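Local coordinates for protein fatty Acyl-Adenylate Ligase (Escherichia coli, PDB 3PBK) that belongs to the ANL superfamily of AMP-binding enzymes and is probably a fatty acyl-adenylate ligase, at residues A25-M36 against L236-S245; F38-L49 against E81-A89. One frame throughout, in Å; residues are numbered along the deposited sequence.

In the fold
Contacts 1 and 2 are centred about 16 Å apart, on the same side of the chain's centre, and join at one end of a nine-stranded mixed sheet. Strand 35-39 serves both: its start faces the end of helix 229-241 in contact 1, and its later part forms a hairpin with edge strand 45-50 and packs on helix 84-95 in contact 2. Along the chain, contact 2 is nested within the loop of 199 residues between the segments of contact 1. The two touch through Met-36, whose N probably bonds to Leu-49 O and whose selenium packs on Val-87. Together they join helix 22-29 and the hairpin of strands 35-39 and 45-50 to helices 229-241 and 84-95.

Contact 1: residues A25-M36 against L236-S245; sequences ALDYAALSSAGM and LLTPVATQLS
The end of helix 229-241 and the loop after it pack into the turn between helix 22-29 and strand 35-39, at the margin of the large mixed sheet. Axes of helices 25-29 and 236-241 pass 9.1 Å apart at 56°, with a pair of small side chains between them, Ala-25 CB meeting Ala-241 CB at 4.4 Å. A separate aliphatic contact sets Leu-26 CB 4.2 Å from Val-240 CG1. Gln-243 then runs beside the helix end, its CG 3.5 Å from Tyr-28 CD2 and in the plane of the ring, at its edge. The tyrosine hydroxyl is itself held by Pro-13 O.

Beyond the helix, Ser-32 folds back on the turn. With chi1 at 66°, its OG reaches Ala-29 O at 2.6 Å, in the carbonyl plane and on a lone pair; Ser-32 N grips the same oxygen, so the helix end is tied off twice. Gly-35 N makes a weak bond of 3.3 Å to Ser-245 OG. At the far end selenomethionine Met-36 bends at chi2 (135°), crossing Leu-236 at about a right angle and bringing its CE 4.1 Å from Val-240 CG2.

Strand 35-39 continues beside parallel strand 246-248 through the backbone bond of Gly-35 with Val-246, while Tyr-51 of helix 51-67 packs on Val-240, and Phe-86 and Phe-91 of helix 84-95 pack on Leu-236.

Contact 2: residues F38-L49 against E81-A89; sequences FYDRRCQLEDQL and ETSSEFVEA
Glu-88 OE2 is held by a salt bridge to Arg-57 of helix 51-67 and by a weak 3.3 Å bond from Ser-84 OG, one helical turn earlier, beside Leu-49. The leucine, with CG anti to its backbone N (chi1 -179°), sends CD2 to within 3.5 Å of Ser-84 OG and 4.2 Å of Val-87 CB.

Phe-38 lies across the start of the same helix. Ser-84 N sits over one ring face, 3.1 Å above the plane and shifted toward the rim, whereas Val-87 CG2 comes to the edge, 4.2 Å from Phe-38 CZ. Ser-83 caps the helix, its OG accepting from Phe-86 N at 3.1 Å. On the strand side a classic beta bulge sets Glu-46 and Asp-47 opposite Phe-38. The hairpin's far end closes through an Asx turn, Arg-42 N bonding to Asp-40 OD1, while Gln-44 N reaches the same oxygen from the opposite face of the carboxylate plane.

No hydrogen bond joins the two segments, so aromatic and aliphatic packing carries the contact. The carboxylate of Asp-47, beside the helix N-terminus, is probably favoured by the helix dipole, and Arg-57 would offset the charge of Glu-88, whose OE2 is 6.3 Å from Asp-47 OD2.

Contact 1: residues A25-M36 against L236-S245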
loop_
_atom_site.group_PDB
_atom_site.type_symbol
_atom_site.label_atom_id
_atom_site.label_comp_id
_atom_site.label_asym_id
_atom_site.label_seq_id
_atom_site.Cartn_x
_atom_site.Cartn_y
_atom_site.Cartn_z
ATOM N N ALA A 25 17.598 15.032 5.348
ATOM C CA ALA A 25 17.170 14.840 3.976
ATOM C C ALA A 25 16.536 16.114 3.404
ATOM O O ALA A 25 16.982 16.629 2.379
ATOM C CB ALA A 25 16.214 13.657 3.877
ATOM N N LEU A 26 15.512 16.633 4.068
ATOM C CA LEU A 26 14.800 17.789 3.549
ATOM C C LEU A 26 15.668 19.043 3.533
ATOM O O LEU A 26 15.507 19.907 2.671
ATOM C CB LEU A 26 13.524 18.041 4.354
ATOM C CG LEU A 26 12.806 19.367 4.088
ATOM C CD1 LEU A 26 12.518 19.517 2.612
ATOM C CD2 LEU A 26 11.532 19.449 4.887
ATOM N N ASP A 27 16.571 19.152 4.501
ATOM C CA ASP A 27 17.463 20.297 4.571
ATOM C C ASP A 27 18.243 20.410 3.282
ATOM O O ASP A 27 18.445 21.504 2.758
ATOM C CB ASP A 27 18.434 20.149 5.735
ATOM C CG ASP A 27 17.950 20.843 6.987
ATOM O OD1 ASP A 27 16.837 21.419 6.964
ATOM O OD2 ASP A 27 18.688 20.824 7.991
ATOM N N TYR A 28 18.676 19.265 2.773
ATOM C CA TYR A 28 19.408 19.208 1.523
ATOM C C TYR A 28 18.529 19.538 0.319
ATOM O O TYR A 28 18.999 20.157 -0.632
ATOM C CB TYR A 28 20.019 17.823 1.330
ATOM C CG TYR A 28 20.894 17.731 0.105
ATOM C CD1 TYR A 28 22.227 18.118 0.159
ATOM C CD2 TYR A 28 20.391 17.274 -1.104
ATOM C CE1 TYR A 28 23.035 18.050 -0.945
ATOM C CE2 TYR A 28 21.195 17.198 -2.224
ATOM C CZ TYR A 28 22.518 17.589 -2.134
ATOM O OH TYR A 28 23.341 17.527 -3.229
ATOM N N ALA A 29 17.264 19.119 0.354
ATOM C CA ALA A 29 16.365 19.292 -0.785
ATOM C C ALA A 29 15.884 20.724 -0.906
ATOM O O ALA A 29 15.540 21.184 -1.987
ATOM C CB ALA A 29 15.184 18.345 -0.689
ATOM N N ALA A 30 15.852 21.430 0.215
ATOM C CA ALA A 30 15.464 22.831 0.202
ATOM C C ALA A 30 16.522 23.660 -0.509
ATOM O O ALA A 30 16.353 24.862 -0.682
ATOM C CB ALA A 30 15.254 23.342 1.615
ATOM N N LEU A 31 17.613 23.014 -0.911
ATOM C CA LEU A 31 18.674 23.678 -1.667
ATOM C C LEU A 31 18.515 23.465 -3.172
ATOM O O LEU A 31 19.268 24.028 -3.963
ATOM C CB LEU A 31 20.064 23.192 -1.231
ATOM C CG LEU A 31 20.459 23.259 0.249
ATOM C CD1 LEU A 31 21.837 22.645 0.465
ATOM C CD2 LEU A 31 20.405 24.684 0.781
ATOM N N SER A 32 17.550 22.637 -3.561
ATOM C CA SER A 32 17.279 22.376 -4.974
ATOM C C SER A 32 16.185 23.323 -5.431
ATOM O O SER A 32 15.808 24.223 -4.677
ATOM C CB SER A 32 16.830 20.930 -5.186
ATOM O OG SER A 32 15.578 20.685 -4.560
ATOM N N SER A 33 15.675 23.126 -6.647
ATOM C CA SER A 33 14.562 23.941 -7.149
ATOM C C SER A 33 13.316 23.080 -7.385
ATOM O O SER A 33 12.306 23.533 -7.941
ATOM C CB SER A 33 14.963 24.714 -8.416
ATOM O OG SER A 33 15.225 23.851 -9.509
ATOM N N ALA A 34 13.397 21.831 -6.946
ATOM C CA ALA A 34 12.292 20.897 -7.106
ATOM C C ALA A 34 11.268 21.068 -6.002
ATOM O O ALA A 34 11.489 21.789 -5.023
ATOM C CB ALA A 34 12.801 19.460 -7.135
ATOM N N GLY A 35 10.145 20.393 -6.169
ATOM C CA GLY A 35 9.101 20.447 -5.176
ATOM C C GLY A 35 7.927 19.612 -5.619
ATOM O O GLY A 35 8.032 18.816 -6.554
HETATM N N MSE A 36 6.805 19.808 -4.943
HETATM C CA MSE A 36 5.594 19.077 -5.248
HETATM C C MSE A 36 4.598 19.919 -6.022
HETATM O O MSE A 36 4.548 21.138 -5.884
HETATM C CB MSE A 36 4.953 18.598 -3.962
HETATM C CG MSE A 36 5.688 17.462 -3.331
HETATM SE SE MSE A 36 5.862 17.800 -1.439
HETATM C CE MSE A 36 6.313 15.996 -0.814
ATOM N N LEU A 236 5.764 10.676 -0.946
ATOM C CA LEU A 236 6.054 11.928 -0.277
ATOM C C LEU A 236 7.541 11.966 0.100
ATOM O O LEU A 236 8.272 12.888 -0.279
ATOM C CB LEU A 236 5.168 12.115 0.951
ATOM C CG LEU A 236 5.069 13.558 1.441
ATOM C CD1 LEU A 236 4.062 13.690 2.551
ATOM C CD2 LEU A 236 6.416 14.001 1.924
ATOM N N LEU A 237 7.986 10.944 0.825
ATOM C CA LEU A 237 9.352 10.896 1.345
ATOM C C LEU A 237 10.439 10.699 0.279
ATOM O O LEU A 237 11.457 11.387 0.310
ATOM C CB LEU A 237 9.465 9.829 2.429
ATOM C CG LEU A 237 8.534 10.041 3.616
ATOM C CD1 LEU A 237 8.761 8.978 4.641
ATOM C CD2 LEU A 237 8.768 11.402 4.212
ATOM N N THR A 238 10.233 9.780 -0.664
ATOM C CA THR A 238 11.265 9.497 -1.665
ATOM C C THR A 238 11.612 10.642 -2.621
ATOM O O THR A 238 12.789 10.867 -2.900
ATOM C CB THR A 238 10.964 8.237 -2.468
ATOM O OG1 THR A 238 10.674 7.162 -1.567
ATOM C CG2 THR A 238 12.166 7.868 -3.315
ATOM N N PRO A 239 10.602 11.368 -3.136
ATOM C CA PRO A 239 10.963 12.572 -3.897
ATOM C C PRO A 239 11.678 13.626 -3.022
ATOM O O PRO A 239 12.397 14.483 -3.537
ATOM C CB PRO A 239 9.612 13.103 -4.383
ATOM C CG PRO A 239 8.695 11.956 -4.293
ATOM C CD PRO A 239 9.152 11.137 -3.136
ATOM N N VAL A 240 11.496 13.564 -1.709
ATOM C CA VAL A 240 12.159 14.512 -0.834
ATOM C C VAL A 240 13.614 14.131 -0.578
ATOM O O VAL A 240 14.495 14.996 -0.529
ATOM C CB VAL A 240 11.415 14.647 0.490
ATOM C CG1 VAL A 240 12.327 15.192 1.555
ATOM C CG2 VAL A 240 10.197 15.543 0.310
ATOM N N ALA A 241 13.869 12.835 -0.431
ATOM C CA ALA A 241 15.209 12.345 -0.097
ATOM C C ALA A 241 16.086 12.229 -1.336
ATOM O O ALA A 241 17.245 11.828 -1.272
ATOM C CB ALA A 241 15.107 11.009 0.603
ATOM N N THR A 242 15.512 12.608 -2.465
ATOM C CA THR A 242 16.132 12.392 -3.752
ATOM C C THR A 242 16.135 13.714 -4.516
ATOM O O THR A 242 16.606 13.800 -5.647
ATOM C CB THR A 242 15.363 11.285 -4.510
ATOM O OG1 THR A 242 15.572 10.018 -3.856
ATOM C CG2 THR A 242 15.833 11.181 -5.930
ATOM N N GLN A 243 15.627 14.751 -3.861
ATOM C CA GLN A 243 15.533 16.078 -4.445
ATOM C C GLN A 243 14.903 16.051 -5.821
ATOM O O GLN A 243 15.281 16.837 -6.688
ATOM C CB GLN A 243 16.898 16.740 -4.532
ATOM C CG GLN A 243 17.778 16.452 -3.360
ATOM C CD GLN A 243 18.818 15.426 -3.700
ATOM O OE1 GLN A 243 19.112 14.529 -2.908
ATOM N NE2 GLN A 243 19.378 15.537 -4.899
ATOM N N LEU A 244 13.941 15.144 -5.998
ATOM C CA LEU A 244 13.187 14.961 -7.244
ATOM C C LEU A 244 11.766 15.508 -7.140
ATOM O O LEU A 244 11.108 15.346 -6.123
ATOM C CB LEU A 244 13.097 13.474 -7.591
ATOM C CG LEU A 244 14.342 12.769 -8.122
ATOM C CD1 LEU A 244 13.960 11.455 -8.770
ATOM C CD2 LEU A 244 15.078 13.648 -9.110
ATOM N N SER A 245 11.273 16.127 -8.201
ATOM C CA SER A 245 9.919 16.658 -8.164
ATOM C C SER A 245 8.869 15.547 -8.253
ATOM O O SER A 245 9.165 14.429 -8.671
ATOM C CB SER A 245 9.723 17.679 -9.281
ATOM O OG SER A 245 10.534 18.823 -9.066
#

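Contact 2: residues F38-L49 against E81-A89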
loop_
_atom_site.group_PDB
_atom_site.type_symbol
_atom_site.label_atom_id
_atom_site.label_comp_id
_atom_site.label_asym_id
_atom_site.label_seq_id
_atom_site.Cartn_x
_atom_site.Cartn_y
_atom_site.Cartn_z
ATOM N N PHE A 38 0.440 19.804 -6.911
ATOM C CA PHE A 38 -0.881 19.224 -6.735
ATOM C C PHE A 38 -1.820 19.590 -7.873
ATOM O O PHE A 38 -2.082 20.769 -8.115
ATOM C CB PHE A 38 -1.464 19.691 -5.418
ATOM C CG PHE A 38 -0.570 19.438 -4.255
ATOM C CD1 PHE A 38 -0.706 18.284 -3.502
ATOM C CD2 PHE A 38 0.423 20.347 -3.919
ATOM C CE1 PHE A 38 0.116 18.040 -2.423
ATOM C CE2 PHE A 38 1.256 20.115 -2.835
ATOM C CZ PHE A 38 1.101 18.956 -2.085
ATOM N N TYR A 39 -2.333 18.570 -8.557
ATOM C CA TYR A 39 -3.173 18.778 -9.726
ATOM C C TYR A 39 -4.618 18.406 -9.454
ATOM O O TYR A 39 -4.882 17.458 -8.717
ATOM C CB TYR A 39 -2.640 17.970 -10.903
ATOM C CG TYR A 39 -1.463 18.615 -11.598
ATOM C CD1 TYR A 39 -0.176 18.450 -11.121
ATOM C CD2 TYR A 39 -1.641 19.398 -12.727
ATOM C CE1 TYR A 39 0.905 19.039 -11.757
ATOM C CE2 TYR A 39 -0.563 19.991 -13.371
ATOM C CZ TYR A 39 0.708 19.805 -12.883
ATOM O OH TYR A 39 1.784 20.398 -13.513
ATOM N N ASP A 40 -5.551 19.156 -10.043
ATOM C CA ASP A 40 -6.981 18.855 -9.913
ATOM C C ASP A 40 -7.396 17.721 -10.860
ATOM O O ASP A 40 -6.554 17.160 -11.552
ATOM C CB ASP A 40 -7.848 20.119 -10.087
ATOM C CG ASP A 40 -8.016 20.550 -11.556
ATOM O OD1 ASP A 40 -7.704 19.754 -12.472
ATOM O OD2 ASP A 40 -8.481 21.697 -11.792
ATOM N N ARG A 41 -8.682 17.385 -10.896
ATOM C CA ARG A 41 -9.126 16.225 -11.670
ATOM C C ARG A 41 -9.134 16.455 -13.187
ATOM O O ARG A 41 -9.492 15.563 -13.963
ATOM C CB ARG A 41 -10.486 15.711 -11.183
ATOM C CG ARG A 41 -11.661 16.599 -11.527
ATOM C CD ARG A 41 -12.976 15.858 -11.319
ATOM N NE ARG A 41 -14.103 16.781 -11.207
ATOM C CZ ARG A 41 -14.403 17.472 -10.106
ATOM N NH1 ARG A 41 -13.654 17.354 -9.012
ATOM N NH2 ARG A 41 -15.454 18.287 -10.098
ATOM N N ARG A 42 -8.732 17.650 -13.604
ATOM C CA ARG A 42 -8.553 17.943 -15.021
ATOM C C ARG A 42 -7.098 18.277 -15.330
ATOM O O ARG A 42 -6.810 19.081 -16.219
ATOM C CB ARG A 42 -9.459 19.092 -15.453
ATOM C CG ARG A 42 -10.909 18.696 -15.570
ATOM C CD ARG A 42 -11.692 19.687 -16.408
ATOM N NE ARG A 42 -13.040 19.197 -16.682
ATOM C CZ ARG A 42 -14.108 19.493 -15.947
ATOM N NH1 ARG A 42 -13.992 20.293 -14.891
ATOM N NH2 ARG A 42 -15.293 18.989 -16.269
ATOM N N CYS A 43 -6.187 17.647 -14.592
ATOM C CA CYS A 43 -4.753 17.909 -14.722
ATOM C C CYS A 43 -4.445 19.381 -14.887
ATOM O O CYS A 43 -3.793 19.787 -15.855
ATOM C CB CYS A 43 -4.159 17.117 -15.874
ATOM S SG CYS A 43 -4.468 15.381 -15.654
ATOM N N GLN A 44 -4.932 20.171 -13.936
ATOM C CA GLN A 44 -4.637 21.589 -13.879
ATOM C C GLN A 44 -3.928 21.872 -12.566
ATOM O O GLN A 44 -4.394 21.450 -11.504
ATOM C CB GLN A 44 -5.931 22.394 -13.973
ATOM C CG GLN A 44 -6.584 22.325 -15.335
ATOM C CD GLN A 44 -5.652 22.810 -16.424
ATOM O OE1 GLN A 44 -5.021 23.866 -16.289
ATOM N NE2 GLN A 44 -5.540 22.033 -17.504
ATOM N N LEU A 45 -2.800 22.573 -12.638
ATOM C CA LEU A 45 -2.037 22.894 -11.438
ATOM C C LEU A 45 -2.894 23.696 -10.461
ATOM O O LEU A 45 -3.337 24.801 -10.777
ATOM C CB LEU A 45 -0.776 23.678 -11.781
ATOM C CG LEU A 45 0.433 23.469 -10.864
ATOM C CD1 LEU A 45 1.252 24.745 -10.802
ATOM C CD2 LEU A 45 0.034 23.011 -9.466
ATOM N N GLU A 46 -3.097 23.132 -9.271
ATOM C CA GLU A 46 -4.035 23.651 -8.286
ATOM C C GLU A 46 -3.299 24.285 -7.113
ATOM O O GLU A 46 -3.842 25.132 -6.410
ATOM C CB GLU A 46 -4.885 22.495 -7.785
ATOM C CG GLU A 46 -6.127 22.874 -7.029
ATOM C CD GLU A 46 -6.918 21.637 -6.651
ATOM O OE1 GLU A 46 -6.406 20.526 -6.924
ATOM O OE2 GLU A 46 -8.037 21.759 -6.097
ATOM N N ASP A 47 -2.060 23.855 -6.907
ATOM C CA ASP A 47 -1.223 24.325 -5.813
ATOM C C ASP A 47 0.174 23.738 -5.992
ATOM O O ASP A 47 0.328 22.599 -6.444
ATOM C CB ASP A 47 -1.809 23.897 -4.467
ATOM C CG ASP A 47 -1.060 24.496 -3.274
ATOM O OD1 ASP A 47 -0.243 25.430 -3.456
ATOM O OD2 ASP A 47 -1.304 24.026 -2.138
ATOM N N GLN A 48 1.190 24.524 -5.650
ATOM C CA GLN A 48 2.577 24.079 -5.747
ATOM C C GLN A 48 3.308 24.258 -4.410
ATOM O O GLN A 48 2.967 25.128 -3.603
ATOM C CB GLN A 48 3.290 24.836 -6.862
ATOM C CG GLN A 48 4.693 24.351 -7.136
ATOM C CD GLN A 48 5.276 24.956 -8.406
ATOM O OE1 GLN A 48 4.568 25.139 -9.402
ATOM N NE2 GLN A 48 6.574 25.268 -8.380
ATOM N N LEU A 49 4.304 23.417 -4.167
ATOM C CA LEU A 49 5.049 23.467 -2.921
ATOM C C LEU A 49 6.491 23.102 -3.200
ATOM O O LEU A 49 6.801 21.934 -3.439
ATOM C CB LEU A 49 4.461 22.495 -1.902
ATOM C CG LEU A 49 5.180 22.506 -0.555
ATOM C CD1 LEU A 49 5.264 23.924 -0.026
ATOM C CD2 LEU A 49 4.490 21.608 0.455
ATOM N N GLU A 81 -4.696 13.987 3.935
ATOM C CA GLU A 81 -5.151 14.339 2.598
ATOM C C GLU A 81 -3.946 14.552 1.689
ATOM O O GLU A 81 -2.827 14.793 2.161
ATOM C CB GLU A 81 -6.009 15.609 2.634
ATOM C CG GLU A 81 -7.429 15.408 3.150
ATOM C CD GLU A 81 -8.121 16.721 3.408
ATOM O OE1 GLU A 81 -7.413 17.685 3.780
ATOM O OE2 GLU A 81 -9.359 16.791 3.235
ATOM N N THR A 82 -4.179 14.461 0.384
ATOM C CA THR A 82 -3.149 14.798 -0.589
ATOM C C THR A 82 -3.090 16.322 -0.780
ATOM O O THR A 82 -3.649 16.864 -1.734
ATOM C CB THR A 82 -3.378 14.070 -1.925
ATOM O OG1 THR A 82 -3.432 12.660 -1.683
ATOM C CG2 THR A 82 -2.245 14.360 -2.881
ATOM N N SER A 83 -2.406 17.004 0.135
ATOM C CA SER A 83 -2.446 18.458 0.176
ATOM C C SER A 83 -1.179 19.088 0.716
ATOM O O SER A 83 -0.590 18.592 1.675
ATOM C CB SER A 83 -3.619 18.919 1.043
ATOM O OG SER A 83 -3.432 18.553 2.398
ATOM N N SER A 84 -0.787 20.205 0.109
ATOM C CA SER A 84 0.292 21.045 0.619
ATOM C C SER A 84 0.189 21.232 2.143
ATOM O O SER A 84 1.195 21.317 2.835
ATOM C CB SER A 84 0.261 22.404 -0.093
ATOM O OG SER A 84 1.383 23.217 0.225
ATOM N N GLU A 85 -1.036 21.286 2.658
ATOM C CA GLU A 85 -1.284 21.442 4.090
ATOM C C GLU A 85 -0.780 20.272 4.893
ATOM O O GLU A 85 -0.174 20.443 5.946
ATOM C CB GLU A 85 -2.778 21.551 4.350
ATOM C CG GLU A 85 -3.365 22.861 3.936
ATOM C CD GLU A 85 -4.630 23.155 4.700
ATOM O OE1 GLU A 85 -5.489 22.236 4.770
ATOM O OE2 GLU A 85 -4.749 24.294 5.230
ATOM N N PHE A 86 -1.073 19.073 4.403
ATOM C CA PHE A 86 -0.701 17.868 5.116
ATOM C C PHE A 86 0.805 17.654 5.117
ATOM O O PHE A 86 1.378 17.236 6.131
ATOM C CB PHE A 86 -1.356 16.644 4.515
ATOM C CG PHE A 86 -0.716 15.377 4.965
ATOM C CD1 PHE A 86 -1.013 14.847 6.210
ATOM C CD2 PHE A 86 0.229 14.742 4.173
ATOM C CE1 PHE A 86 -0.410 13.678 6.638
ATOM C CE2 PHE A 86 0.841 13.578 4.594
ATOM C CZ PHE A 86 0.525 13.039 5.821
ATOM N N VAL A 87 1.437 17.911 3.973
ATOM C CA VAL A 87 2.880 17.767 3.861
ATOM C C VAL A 87 3.574 18.640 4.896
ATOM O O VAL A 87 4.424 18.160 5.642
ATOM C CB VAL A 87 3.394 18.115 2.452
ATOM C CG1 VAL A 87 4.890 17.847 2.346
ATOM C CG2 VAL A 87 2.646 17.313 1.409
ATOM N N GLU A 88 3.206 19.918 4.953
ATOM C CA GLU A 88 3.845 20.840 5.887
ATOM C C GLU A 88 3.705 20.319 7.305
ATOM O O GLU A 88 4.680 20.228 8.045
ATOM C CB GLU A 88 3.236 22.235 5.788
ATOM C CG GLU A 88 3.348 22.890 4.420
ATOM C CD GLU A 88 2.432 24.096 4.308
ATOM O OE1 GLU A 88 2.124 24.685 5.369
ATOM O OE2 GLU A 88 2.012 24.451 3.179
ATOM N N ALA A 89 2.481 19.970 7.671
ATOM C CA ALA A 89 2.192 19.458 9.005
ATOM C C ALA A 89 3.073 18.269 9.376
ATOM O O ALA A 89 3.552 18.158 10.506
ATOM C CB ALA A 89 0.727 19.074 9.103
#